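Local coordinates for iron-rich dpsA-homolog protein (Halobacterium salinarum, PDB 1TJO) that probably protects DNA from oxidative damage by oxidising ferrous iron with hydrogen peroxide and storing the ferric mineral inside a hollow twelve-subunit shell, at residues A[45-50]-A[106-111]. Numbering follows the deposited sequence.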
loop_
_atom_site.group_PDB
_atom_site.type_symbol
_atom_site.label_atom_id
_atom_site.label_comp_id
_atom_site.label_asym_id
_atom_site.label_seq_id
_atom_site.Cartn_x
_atom_site.Cartn_y
_atom_site.Cartn_z
ATOM N N TYR A 45 16.341 12.659 23.255
ATOM C CA TYR A 45 15.029 12.070 22.976
ATOM C C TYR A 45 14.002 12.555 24.011
ATOM O O TYR A 45 12.862 13.002 23.664
ATOM C CB TYR A 45 15.114 10.542 23.050
ATOM C CG TYR A 45 13.767 9.825 23.163
ATOM C CD1 TYR A 45 12.982 9.624 22.064
ATOM C CD2 TYR A 45 13.343 9.351 24.382
ATOM C CE1 TYR A 45 11.769 8.968 22.179
ATOM C CE2 TYR A 45 12.140 8.740 24.542
ATOM C CZ TYR A 45 11.366 8.506 23.432
ATOM O OH TYR A 45 10.156 7.858 23.592
ATOM N N HIS A 46 14.361 12.445 25.293
ATOM C CA HIS A 46 13.396 12.797 26.337
ATOM C C HIS A 46 13.059 14.288 26.367
ATOM O O HIS A 46 11.920 14.674 26.646
ATOM C CB HIS A 46 13.869 12.313 27.703
ATOM C CG HIS A 46 13.497 10.896 27.951
ATOM N ND1 HIS A 46 12.190 10.520 28.152
ATOM C CD2 HIS A 46 14.232 9.751 27.980
ATOM C CE1 HIS A 46 12.144 9.202 28.321
ATOM N NE2 HIS A 46 13.360 8.717 28.209
ATOM N N GLN A 47 14.019 15.128 26.001
ATOM C CA GLN A 47 13.780 16.572 25.974
ATOM C C GLN A 47 12.992 17.004 24.732
ATOM O O GLN A 47 12.147 17.891 24.807
ATOM C CB GLN A 47 15.075 17.325 26.022
ATOM C CG GLN A 47 14.852 18.806 26.284
ATOM C CD GLN A 47 16.028 19.486 26.979
ATOM O OE1 GLN A 47 16.267 19.253 28.165
ATOM N NE2 GLN A 47 16.766 20.317 26.240
ATOM N N LEU A 48 13.206 16.297 23.628
ATOM C CA LEU A 48 12.411 16.520 22.419
ATOM C C LEU A 48 10.964 16.133 22.707
ATOM O O LEU A 48 10.031 16.834 22.309
ATOM C CB LEU A 48 12.961 15.714 21.245
ATOM C CG LEU A 48 14.287 16.182 20.686
ATOM C CD1 LEU A 48 14.823 15.229 19.672
ATOM C CD2 LEU A 48 14.221 17.565 20.053
ATOM N N LYS A 49 10.788 15.003 23.385
ATOM C CA LYS A 49 9.441 14.592 23.807
ATOM C C LYS A 49 8.792 15.643 24.665
ATOM O O LYS A 49 7.687 16.024 24.406
ATOM C CB LYS A 49 9.459 13.254 24.549
ATOM C CG LYS A 49 9.693 12.010 23.676
ATOM C CD LYS A 49 8.718 11.908 22.573
ATOM C CE LYS A 49 7.407 11.426 22.975
ATOM N NZ LYS A 49 6.871 10.398 21.929
ATOM N N LYS A 50 9.505 16.163 25.665
ATOM C CA LYS A 50 8.983 17.232 26.496
ATOM C C LYS A 50 8.501 18.406 25.657
ATOM O O LYS A 50 7.420 18.932 25.855
ATOM C CB LYS A 50 10.085 17.744 27.404
ATOM C CG LYS A 50 9.648 18.889 28.258
ATOM C CD LYS A 50 10.796 19.297 29.162
ATOM C CE LYS A 50 10.369 20.427 30.051
ATOM N NZ LYS A 50 11.467 21.008 30.904
ATOM N N ASP A 106 23.501 19.141 28.687
ATOM C CA ASP A 106 22.733 19.872 29.687
ATOM C C ASP A 106 21.254 19.596 29.499
ATOM O O ASP A 106 20.758 19.716 28.397
ATOM C CB ASP A 106 22.953 21.370 29.526
ATOM C CG ASP A 106 24.402 21.747 29.616
ATOM O OD1 ASP A 106 25.035 21.395 30.630
ATOM O OD2 ASP A 106 24.983 22.343 28.695
ATOM N N VAL A 107 20.572 19.244 30.579
ATOM C CA VAL A 107 19.163 18.916 30.580
ATOM C C VAL A 107 18.369 20.052 31.206
ATOM O O VAL A 107 18.796 20.615 32.218
ATOM C CB VAL A 107 18.916 17.593 31.365
ATOM C CG1 VAL A 107 19.941 16.538 31.007
ATOM C CG2 VAL A 107 18.956 17.798 32.828
ATOM N N GLU A 108 17.236 20.417 30.633
ATOM C CA GLU A 108 16.340 21.376 31.265
ATOM C C GLU A 108 15.839 20.852 32.576
ATOM O O GLU A 108 15.587 19.667 32.709
ATOM C CB GLU A 108 15.069 21.626 30.433
ATOM C CG GLU A 108 15.271 22.578 29.319
ATOM C CD GLU A 108 14.036 22.880 28.498
ATOM O OE1 GLU A 108 14.203 23.652 27.544
ATOM O OE2 GLU A 108 12.911 22.403 28.811
ATOM N N ASP A 109 15.570 21.759 33.504
ATOM C CA ASP A 109 14.840 21.378 34.701
ATOM C C ASP A 109 13.362 21.147 34.327
ATOM O O ASP A 109 12.991 21.290 33.171
ATOM C CB ASP A 109 15.050 22.370 35.847
ATOM C CG ASP A 109 14.388 23.708 35.660
ATOM O OD1 ASP A 109 14.743 24.602 36.472
ATOM O OD2 ASP A 109 13.491 23.986 34.865
ATOM N N GLU A 110 12.535 20.788 35.287
ATOM C CA GLU A 110 11.180 20.295 34.961
ATOM C C GLU A 110 10.135 21.361 34.695
ATOM O O GLU A 110 8.966 21.034 34.355
ATOM C CB GLU A 110 10.701 19.326 36.059
ATOM C CG GLU A 110 11.469 18.020 36.021
ATOM C CD GLU A 110 11.174 17.233 34.754
ATOM O OE1 GLU A 110 12.135 16.949 34.004
ATOM O OE2 GLU A 110 9.996 16.904 34.534
ATOM N N ASP A 111 10.496 22.628 34.828
ATOM C CA ASP A 111 9.563 23.664 34.447
ATOM C C ASP A 111 9.536 23.729 32.927
ATOM O O ASP A 111 10.413 23.166 32.257
ATOM C CB ASP A 111 9.941 25.006 35.030
ATOM C CG ASP A 111 9.801 25.044 36.548
ATOM O OD1 ASP A 111 9.091 24.194 37.138
ATOM O OD2 ASP A 111 10.347 25.940 37.209
HETATM O O HOH W 1 19.666 21.843 27.136
HETATM O O HOH W 2 13.042 18.482 31.769
#
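Lys-50 and Gln-47, one turn apart on helix 24-54 of the ferritin-like four-helix bundle, reach out to the irregular loop between helices 96-102 and 115-142 and meet Glu-108 there. Glu-108 N gives its hydrogen to Gln-47 OE1 at 2.9 Å, nearly straight (172° at the hydrogen), though 19° off the amide's carbonyl plane. This amide is fixed at both ends, because NE2 donates to Asp-122 on helix 115-142. Glu-108 runs at about a right angle to Gln-47, its CG 4.0 Å from Gln-47 CD, and brings its carboxylate to Lys-50. With CG anti to the backbone N (chi1 178°) and every later torsion extended, the lysine reaches the loop at full length. Its NZ forms a salt bridge to Glu-108 OE2 at 2.9 Å, on the anti lone pair; His-51 NE2 is also hydrogen-bonded to OE2, while Asn-121 takes OE1. NZ is held further by Asp-111 O at 2.8 Å and by a water that accepts from NZ at 3.1 Å. A methionine in its place would probably leave Asp-111 O and Glu-108 OE2 without the ammonium group that joins them. Ala-94 of the second subunit packs on Lys-50. Within the loop, Asp-109 OD2, also hydrogen-bonded to Tyr-113 OH, closes an Asx turn, accepting from Asp-111 N at 3.3 Å from above the carboxylate plane.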